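Local coordinates for protein cathepsin L Propeptide (Toxoplasma gondii, PDB 3F75) that is the prosegment of a cathepsin L-like enzyme, a small, mainly helical domain of the I29 propeptide inhibitor family, at residues L53-T58 and Y66-N71; D23-F28 and R44-F49. All coordinates share one frame; numbering follows the deposited sequence.

Interaction 1. Residues L53-T58 and Y66-N71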
ATOM      1  N   LEU B  53       3.222  -1.333 -21.939  1.00 12.84           N
ATOM      2  CA  LEU B  53       2.418  -0.351 -22.659  1.00 16.06           C
ATOM      3  C   LEU B  53       1.330  -1.047 -23.485  1.00 16.09           C
ATOM      4  O   LEU B  53       0.157  -0.631 -23.486  1.00 16.61           O
ATOM      5  CB  LEU B  53       3.318   0.516 -23.553  1.00 16.45           C
ATOM      6  CG  LEU B  53       2.640   1.702 -24.241  1.00 22.74           C
ATOM      7  CD1 LEU B  53       2.052   2.656 -23.195  1.00 23.91           C
ATOM      8  CD2 LEU B  53       3.601   2.440 -25.170  1.00 23.24           C
ATOM      9  N   VAL B  54       1.715  -2.111 -24.183  1.00 15.01           N
ATOM     10  CA  VAL B  54       0.767  -2.873 -24.991  1.00 13.91           C
ATOM     11  C   VAL B  54      -0.285  -3.498 -24.071  1.00 15.95           C
ATOM     12  O   VAL B  54      -1.498  -3.440 -24.351  1.00 12.49           O
ATOM     13  CB  VAL B  54       1.473  -3.951 -25.857  1.00 15.57           C
ATOM     14  CG1 VAL B  54       0.447  -4.917 -26.444  1.00 14.87           C
ATOM     15  CG2 VAL B  54       2.303  -3.296 -26.962  1.00 11.95           C
ATOM     16  N   TYR B  55       0.173  -4.041 -22.945  1.00 13.35           N
ATOM     17  CA  TYR B  55      -0.743  -4.613 -21.981  1.00 11.15           C
ATOM     18  C   TYR B  55      -1.783  -3.629 -21.490  1.00 12.82           C
ATOM     19  O   TYR B  55      -2.956  -3.958 -21.433  1.00 13.31           O
ATOM     20  CB  TYR B  55       0.028  -5.156 -20.785  1.00 13.71           C
ATOM     21  CG  TYR B  55      -0.870  -5.751 -19.734  1.00 12.46           C
ATOM     22  CD1 TYR B  55      -1.388  -7.019 -19.890  1.00 17.44           C
ATOM     23  CD2 TYR B  55      -1.203  -5.042 -18.584  1.00 17.16           C
ATOM     24  CE1 TYR B  55      -2.208  -7.574 -18.939  1.00 19.61           C
ATOM     25  CE2 TYR B  55      -2.010  -5.604 -17.609  1.00 16.85           C
ATOM     26  CZ  TYR B  55      -2.518  -6.857 -17.801  1.00 19.83           C
ATOM     27  OH  TYR B  55      -3.320  -7.438 -16.854  1.00 24.96           O
ATOM     28  N   ILE B  56      -1.334  -2.424 -21.127  1.00 11.05           N
ATOM     29  CA  ILE B  56      -2.189  -1.390 -20.574  1.00  9.95           C
ATOM     30  C   ILE B  56      -3.231  -0.976 -21.604  1.00 11.11           C
ATOM     31  O   ILE B  56      -4.441  -0.971 -21.315  1.00 10.54           O
ATOM     32  CB  ILE B  56      -1.337  -0.164 -20.122  1.00  8.04           C
ATOM     33  CG1 ILE B  56      -0.493  -0.538 -18.904  1.00 15.97           C
ATOM     34  CG2 ILE B  56      -2.203   1.069 -19.830  1.00 13.37           C
ATOM     35  CD1 ILE B  56       0.594   0.495 -18.563  1.00 11.71           C
ATOM     36  N   HIS B  57      -2.752  -0.651 -22.807  1.00 10.88           N
ATOM     37  CA  HIS B  57      -3.612  -0.257 -23.899  1.00 14.27           C
ATOM     38  C   HIS B  57      -4.665  -1.312 -24.221  1.00 13.91           C
ATOM     39  O   HIS B  57      -5.839  -0.991 -24.381  1.00 15.48           O
ATOM     40  CB  HIS B  57      -2.782   0.016 -25.142  1.00 16.94           C
ATOM     41  CG  HIS B  57      -3.607   0.318 -26.353  1.00 23.00           C
ATOM     42  ND1 HIS B  57      -4.356   1.469 -26.469  1.00 33.52           N
ATOM     43  CD2 HIS B  57      -3.788  -0.366 -27.505  1.00 27.25           C
ATOM     44  CE1 HIS B  57      -4.965   1.481 -27.640  1.00 33.36           C
ATOM     45  NE2 HIS B  57      -4.641   0.376 -28.287  1.00 33.75           N
ATOM     46  N   THR B  58      -4.244  -2.565 -24.349  1.00 13.93           N
ATOM     47  CA  THR B  58      -5.180  -3.661 -24.617  1.00 14.01           C
ATOM     48  C   THR B  58      -6.210  -3.824 -23.514  1.00 14.66           C
ATOM     49  O   THR B  58      -7.403  -3.971 -23.789  1.00 12.03           O
ATOM     50  CB  THR B  58      -4.441  -4.981 -24.778  1.00 15.28           C
ATOM     51  OG1 THR B  58      -3.554  -4.862 -25.882  1.00 17.39           O
ATOM     52  CG2 THR B  58      -5.421  -6.126 -25.042  1.00 18.40           C
ATOM     53  N   TYR B  66     -12.297  -1.301 -13.935  1.00 12.18           N
ATOM     54  CA  TYR B  66     -11.197  -0.416 -13.553  1.00 11.24           C
ATOM     55  C   TYR B  66     -10.300  -0.209 -14.753  1.00 11.14           C
ATOM     56  O   TYR B  66     -10.260  -1.033 -15.664  1.00 10.80           O
ATOM     57  CB  TYR B  66     -10.384  -1.011 -12.379  1.00 10.34           C
ATOM     58  CG  TYR B  66      -9.789  -2.338 -12.748  1.00  8.73           C
ATOM     59  CD1 TYR B  66      -8.495  -2.420 -13.252  1.00  8.94           C
ATOM     60  CD2 TYR B  66     -10.566  -3.511 -12.720  1.00 10.61           C
ATOM     61  CE1 TYR B  66      -7.957  -3.638 -13.660  1.00  8.78           C
ATOM     62  CE2 TYR B  66     -10.018  -4.746 -13.149  1.00 11.84           C
ATOM     63  CZ  TYR B  66      -8.716  -4.781 -13.617  1.00  9.62           C
ATOM     64  OH  TYR B  66      -8.134  -5.949 -14.054  1.00 14.32           O
ATOM     65  N   SER B  67      -9.576   0.896 -14.745  1.00  9.84           N
ATOM     66  CA  SER B  67      -8.616   1.177 -15.793  1.00 11.65           C
ATOM     67  C   SER B  67      -7.167   0.984 -15.302  1.00 12.88           C
ATOM     68  O   SER B  67      -6.907   0.914 -14.098  1.00 11.57           O
ATOM     69  CB  SER B  67      -8.805   2.610 -16.267  1.00 14.11           C
ATOM     70  OG  SER B  67      -8.595   3.529 -15.205  1.00 12.74           O
ATOM     71  N   LEU B  68      -6.246   0.914 -16.253  1.00 14.16           N
ATOM     72  CA  LEU B  68      -4.823   0.889 -15.975  1.00 12.53           C
ATOM     73  C   LEU B  68      -4.194   2.135 -16.562  1.00 14.02           C
ATOM     74  O   LEU B  68      -4.732   2.734 -17.501  1.00  9.09           O
ATOM     75  CB  LEU B  68      -4.167  -0.333 -16.618  1.00 13.43           C
ATOM     76  CG  LEU B  68      -4.710  -1.708 -16.239  1.00 12.78           C
ATOM     77  CD1 LEU B  68      -3.894  -2.812 -16.894  1.00 11.38           C
ATOM     78  CD2 LEU B  68      -4.732  -1.873 -14.708  1.00  9.22           C
ATOM     79  N   LYS B  69      -3.035   2.507 -16.037  1.00 11.72           N
ATOM     80  CA  LYS B  69      -2.290   3.625 -16.592  1.00 13.12           C
ATOM     81  C   LYS B  69      -0.818   3.417 -16.381  1.00 13.83           C
ATOM     82  O   LYS B  69      -0.395   2.931 -15.331  1.00 12.55           O
ATOM     83  CB  LYS B  69      -2.732   4.929 -15.917  1.00 16.27           C
ATOM     84  CG  LYS B  69      -2.180   6.196 -16.538  1.00 22.60           C
ATOM     85  CD  LYS B  69      -2.613   7.402 -15.699  1.00 27.87           C
ATOM     86  CE  LYS B  69      -1.968   8.679 -16.189  1.00 32.43           C
ATOM     87  NZ  LYS B  69      -2.377   8.946 -17.574  1.00 34.41           N
ATOM     88  N   MET B  70      -0.027   3.793 -17.381  1.00 14.97           N
ATOM     89  CA  MET B  70       1.424   3.812 -17.226  1.00 15.54           C
ATOM     90  C   MET B  70       1.844   4.641 -15.991  1.00 15.61           C
ATOM     91  O   MET B  70       1.204   5.623 -15.623  1.00 14.76           O
ATOM     92  CB  MET B  70       2.070   4.373 -18.513  1.00 17.34           C
ATOM     93  CG  MET B  70       3.599   4.444 -18.482  1.00 17.27           C
ATOM     94  SD  MET B  70       4.402   2.840 -18.342  1.00 17.53           S
ATOM     95  CE  MET B  70       3.850   2.008 -19.828  1.00 19.31           C
ATOM     96  N   ASN B  71       2.921   4.228 -15.333  1.00 15.31           N
ATOM     97  CA  ASN B  71       3.367   4.897 -14.131  1.00 15.62           C
ATOM     98  C   ASN B  71       4.854   4.626 -13.910  1.00 13.78           C
ATOM     99  O   ASN B  71       5.507   4.086 -14.806  1.00 13.91           O
ATOM    100  CB  ASN B  71       2.517   4.454 -12.935  1.00 15.91           C
ATOM    101  CG  ASN B  71       2.620   2.968 -12.654  1.00 12.76           C
ATOM    102  OD1 ASN B  71       3.675   2.363 -12.809  1.00 12.89           O
ATOM    103  ND2 ASN B  71       1.517   2.378 -12.218  1.00 10.47           N
TER

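Interaction 2. Residues D23-F28 and R44-F49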
ATOM      1  N   ASP B  23       8.969   6.979 -29.318  1.00 19.16           N
ATOM      2  CA  ASP B  23       8.530   8.259 -28.762  1.00 20.03           C
ATOM      3  C   ASP B  23       7.954   8.081 -27.361  1.00 19.26           C
ATOM      4  O   ASP B  23       8.203   8.890 -26.460  1.00 19.54           O
ATOM      5  CB  ASP B  23       7.453   8.904 -29.633  1.00 19.94           C
ATOM      6  CG  ASP B  23       7.978   9.401 -30.965  1.00 20.81           C
ATOM      7  OD1 ASP B  23       9.196   9.603 -31.102  1.00 23.69           O
ATOM      8  OD2 ASP B  23       7.149   9.609 -31.876  1.00 16.98           O
ATOM      9  N   ALA B  24       7.147   7.048 -27.193  1.00 17.35           N
ATOM     10  CA  ALA B  24       6.520   6.802 -25.906  1.00 17.71           C
ATOM     11  C   ALA B  24       7.584   6.538 -24.830  1.00 16.44           C
ATOM     12  O   ALA B  24       7.444   6.972 -23.690  1.00 17.60           O
ATOM     13  CB  ALA B  24       5.532   5.624 -26.013  1.00 15.39           C
ATOM     14  N   PHE B  25       8.658   5.843 -25.186  1.00 16.28           N
ATOM     15  CA  PHE B  25       9.694   5.512 -24.199  1.00 18.45           C
ATOM     16  C   PHE B  25      10.501   6.761 -23.825  1.00 21.71           C
ATOM     17  O   PHE B  25      10.865   6.935 -22.677  1.00 18.48           O
ATOM     18  CB  PHE B  25      10.597   4.404 -24.733  1.00 19.03           C
ATOM     19  CG  PHE B  25      11.591   3.860 -23.725  1.00 14.99           C
ATOM     20  CD1 PHE B  25      11.169   3.317 -22.516  1.00 17.24           C
ATOM     21  CD2 PHE B  25      12.945   3.825 -24.032  1.00 16.12           C
ATOM     22  CE1 PHE B  25      12.087   2.771 -21.622  1.00 18.32           C
ATOM     23  CE2 PHE B  25      13.871   3.280 -23.142  1.00 17.91           C
ATOM     24  CZ  PHE B  25      13.441   2.761 -21.936  1.00 15.67           C
ATOM     25  N   SER B  26      10.756   7.637 -24.788  1.00 21.95           N
ATOM     26  CA  SER B  26      11.464   8.896 -24.500  1.00 22.45           C
ATOM     27  C   SER B  26      10.675   9.787 -23.565  1.00 20.15           C
ATOM     28  O   SER B  26      11.237  10.339 -22.641  1.00 19.24           O
ATOM     29  CB  SER B  26      11.786   9.664 -25.782  1.00 23.38           C
ATOM     30  OG  SER B  26      12.599   8.869 -26.616  1.00 33.46           O
ATOM     31  N   SER B  27       9.368   9.895 -23.797  1.00 19.40           N
ATOM     32  CA  SER B  27       8.485  10.615 -22.899  1.00 19.55           C
ATOM     33  C   SER B  27       8.480  10.000 -21.474  1.00 20.04           C
ATOM     34  O   SER B  27       8.438  10.724 -20.478  1.00 18.15           O
ATOM     35  CB  SER B  27       7.067  10.639 -23.470  0.50 20.06           C
ATOM     36  OG  SER B  27       6.222  11.423 -22.663  0.50 18.09           O
ATOM     37  N   PHE B  28       8.467   8.668 -21.399  1.00 21.90           N
ATOM     38  CA  PHE B  28       8.547   7.930 -20.141  1.00 19.87           C
ATOM     39  C   PHE B  28       9.867   8.275 -19.433  1.00 19.07           C
ATOM     40  O   PHE B  28       9.872   8.562 -18.238  1.00 21.34           O
ATOM     41  CB  PHE B  28       8.449   6.412 -20.415  1.00 20.16           C
ATOM     42  CG  PHE B  28       8.741   5.539 -19.220  1.00 18.17           C
ATOM     43  CD1 PHE B  28       7.779   5.314 -18.254  1.00 16.76           C
ATOM     44  CD2 PHE B  28       9.971   4.915 -19.085  1.00 17.45           C
ATOM     45  CE1 PHE B  28       8.029   4.485 -17.165  1.00 18.24           C
ATOM     46  CE2 PHE B  28      10.244   4.096 -17.988  1.00 16.77           C
ATOM     47  CZ  PHE B  28       9.269   3.880 -17.021  1.00 18.33           C
ATOM     48  N   ARG B  44      16.814  -3.729 -22.651  1.00 14.53           N
ATOM     49  CA  ARG B  44      15.947  -4.570 -21.808  1.00 15.16           C
ATOM     50  C   ARG B  44      14.745  -3.784 -21.261  1.00 12.33           C
ATOM     51  O   ARG B  44      13.623  -4.262 -21.287  1.00 10.40           O
ATOM     52  CB  ARG B  44      16.730  -5.175 -20.634  1.00 18.13           C
ATOM     53  CG  ARG B  44      15.834  -5.927 -19.604  1.00 22.08           C
ATOM     54  CD  ARG B  44      16.559  -6.322 -18.277  1.00 25.31           C
ATOM     55  NE  ARG B  44      15.643  -6.957 -17.315  1.00 30.35           N
ATOM     56  CZ  ARG B  44      15.130  -8.187 -17.452  1.00 37.72           C
ATOM     57  NH1 ARG B  44      14.297  -8.671 -16.539  1.00 38.76           N
ATOM     58  NH2 ARG B  44      15.439  -8.949 -18.504  1.00 42.30           N
ATOM     59  N   ARG B  45      15.000  -2.585 -20.751  1.00 10.74           N
ATOM     60  CA  ARG B  45      13.969  -1.768 -20.159  1.00 12.08           C
ATOM     61  C   ARG B  45      12.988  -1.246 -21.223  1.00 12.92           C
ATOM     62  O   ARG B  45      11.799  -1.117 -20.964  1.00 14.62           O
ATOM     63  CB  ARG B  45      14.601  -0.610 -19.382  1.00 13.46           C
ATOM     64  CG  ARG B  45      15.442  -1.068 -18.222  1.00 16.03           C
ATOM     65  CD  ARG B  45      14.637  -1.270 -16.951  1.00 18.40           C
ATOM     66  NE  ARG B  45      15.400  -2.141 -16.064  1.00 17.57           N
ATOM     67  CZ  ARG B  45      14.952  -3.241 -15.475  1.00 18.02           C
ATOM     68  NH1 ARG B  45      13.696  -3.632 -15.598  1.00 19.75           N
ATOM     69  NH2 ARG B  45      15.784  -3.951 -14.735  1.00 20.59           N
ATOM     70  N   TYR B  46      13.487  -0.977 -22.422  1.00 14.39           N
ATOM     71  CA  TYR B  46      12.630  -0.588 -23.532  1.00 13.38           C
ATOM     72  C   TYR B  46      11.660  -1.723 -23.891  1.00 15.21           C
ATOM     73  O   TYR B  46      10.451  -1.490 -24.095  1.00 12.02           O
ATOM     74  CB  TYR B  46      13.489  -0.231 -24.735  1.00 13.88           C
ATOM     75  CG  TYR B  46      12.721   0.137 -25.990  1.00 13.63           C
ATOM     76  CD1 TYR B  46      11.727   1.097 -25.961  1.00 14.45           C
ATOM     77  CD2 TYR B  46      13.032  -0.446 -27.212  1.00 16.62           C
ATOM     78  CE1 TYR B  46      11.028   1.443 -27.105  1.00 16.86           C
ATOM     79  CE2 TYR B  46      12.350  -0.100 -28.361  1.00 18.66           C
ATOM     80  CZ  TYR B  46      11.341   0.851 -28.296  1.00 19.55           C
ATOM     81  OH  TYR B  46      10.647   1.218 -29.422  1.00 20.77           O
ATOM     82  N   ALA B  47      12.191  -2.943 -23.948  1.00 12.16           N
ATOM     83  CA  ALA B  47      11.377  -4.110 -24.281  1.00 13.89           C
ATOM     84  C   ALA B  47      10.298  -4.346 -23.224  1.00 12.22           C
ATOM     85  O   ALA B  47       9.142  -4.602 -23.569  1.00 14.31           O
ATOM     86  CB  ALA B  47      12.246  -5.359 -24.456  1.00 12.34           C
ATOM     87  N   ILE B  48      10.665  -4.229 -21.949  1.00 14.64           N
ATOM     88  CA  ILE B  48       9.701  -4.391 -20.843  1.00 13.77           C
ATOM     89  C   ILE B  48       8.637  -3.299 -20.895  1.00 16.52           C
ATOM     90  O   ILE B  48       7.438  -3.579 -20.763  1.00 15.35           O
ATOM     91  CB  ILE B  48      10.392  -4.396 -19.467  1.00 12.97           C
ATOM     92  CG1 ILE B  48      11.293  -5.621 -19.357  1.00 12.87           C
ATOM     93  CG2 ILE B  48       9.356  -4.387 -18.313  1.00 12.22           C
ATOM     94  CD1 ILE B  48      12.236  -5.623 -18.134  1.00 16.11           C
ATOM     95  N   PHE B  49       9.088  -2.063 -21.101  1.00 15.45           N
ATOM     96  CA  PHE B  49       8.197  -0.914 -21.264  1.00 17.64           C
ATOM     97  C   PHE B  49       7.180  -1.117 -22.388  1.00 16.26           C
ATOM     98  O   PHE B  49       5.979  -0.906 -22.192  1.00 16.82           O
ATOM     99  CB  PHE B  49       8.999   0.373 -21.521  1.00 17.27           C
ATOM    100  CG  PHE B  49       8.131   1.556 -21.884  1.00 13.96           C
ATOM    101  CD1 PHE B  49       7.524   2.316 -20.901  1.00 15.43           C
ATOM    102  CD2 PHE B  49       7.921   1.904 -23.219  1.00 15.53           C
ATOM    103  CE1 PHE B  49       6.718   3.392 -21.233  1.00 17.23           C
ATOM    104  CE2 PHE B  49       7.127   2.970 -23.552  1.00 14.32           C
ATOM    105  CZ  PHE B  49       6.521   3.721 -22.563  1.00 16.29           C
TER

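Interaction 1. Residues L53-T58 and Y66-N71
Tyr-55 and Leu-68 bring the flat groups of this contact together: methyl CD1 of Leu-68 meets the Tyr-55 ring obliquely at CE2, 3.4 Å away, while the other methyl, CD2, lies in plane at the edge of the Tyr-66 ring, so the forked end of one leucine touches both tyrosines. The Tyr-66 ring also meets an aromatic side chain of the other protein chain edge-to-face, and the Tyr-55 ring meets His-59 at an incline.

One residue further along the helix, Ile-56 makes the largest contribution from the helix, and its beta-branching suits a residue that must reach two neighbours. CG2 lies against CB of Leu-68 at 4.0 Å. The longer arm has CG1 beside the backbone N (chi1 -69°) and runs out extended, which sets CD1 3.6 Å from Met-70 N. Here the backbone comes close enough for a methyl to cover it. Met-70 answers with a flexible chain, bent at both chi2 and chi3, that curls its methyl CE back to the helix, 3.8 Å from CD1 of Ile-56 and 3.9 Å from CD1 of Leu-53. It crosses the Leu-53 side chain at about a right angle.

Ile-56 and Asn-60 occupy positions of the ERFNIN signature of cathepsin L-like prosegments; Asn-60 ND2 donates to Leu-68 O, tying the end of helix 39-60 to the strand. Residues 66-68 pair antiparallel with a strand of the other chain, extending the sheet across the interface.

Between 53-58 and 66-71 themselves the contact is entirely van der Waals, made by aliphatic branches, the methionine methyl and an aromatic ring, partly against backbone. Its fit therefore depends on shape: the side chains of 53-58 form no hydrogen bonds with the peptide groups of 66-71, some of which pair with the other chain.

Interaction 2. Residues D23-F28 and R44-F49
Phe-25 and Tyr-46, with CA atoms 6.8 Å apart, mark the closest backbone approach of helix segments 23-28 and 44-49, whose axes pass 10.6 Å from each other at 108°. The Phe-25 ring, its CG anti to the backbone N (chi1 -173°), reaches over to the second helix, where CA of Tyr-46 makes a CH-pi contact over its face, 4.0 Å from the ring centroid. The Tyr-46 ring follows, with CD1 at 3.6 Å from CD2 of Phe-25. Tyrosine suits this margin because its hydroxyl reaches past the apolar packing to hydrogen-bond Glu-18.

Phe-49 enters between Phe-25 and Phe-28, completing an aromatic cluster of four rings where two helices of the I29 prosegment fold cross. Phe-49 and Arg-45 hold positions of the ERFNIN signature, one buried in this cluster, the other salt-bridged to Glu-41 and Glu-80.

CD1 of Phe-25 lies over one face of the Phe-49 ring, 3.6 Å from CG of Phe-49. The Phe-49 ring centroid lies 4.9 Å from that of Phe-28, the planes inclined by 41°, and CD1 of Phe-49 sits over a Phe-28 face. Ala-24, small enough to admit the ring, places CB in plane at the Phe-49 edge, 4.0 Å from CE2.

Overall arrangement
Interaction 2 comes first along the chain and closes before interaction 1 opens; their centres are 14 Å apart. Helix 39-60 serves both, its earlier part crossing helix 18-32 and its later part flanking the loop and strand at 66-71. The two contacts join directly: Met-70 CE packs 3.5 Å from Phe-49 CE1, and Leu-53 CD2 lies 3.8 Å from Ala-24 CB. Apolar packing is therefore continuous from the helix crossing to the strand, all within the I29 prosegment fold. The other protein chain of the assembly touches neither segment of interaction 2 but adjoins interaction 1, so the crossed helices are linked through one shared helix to the segment that meets the partner.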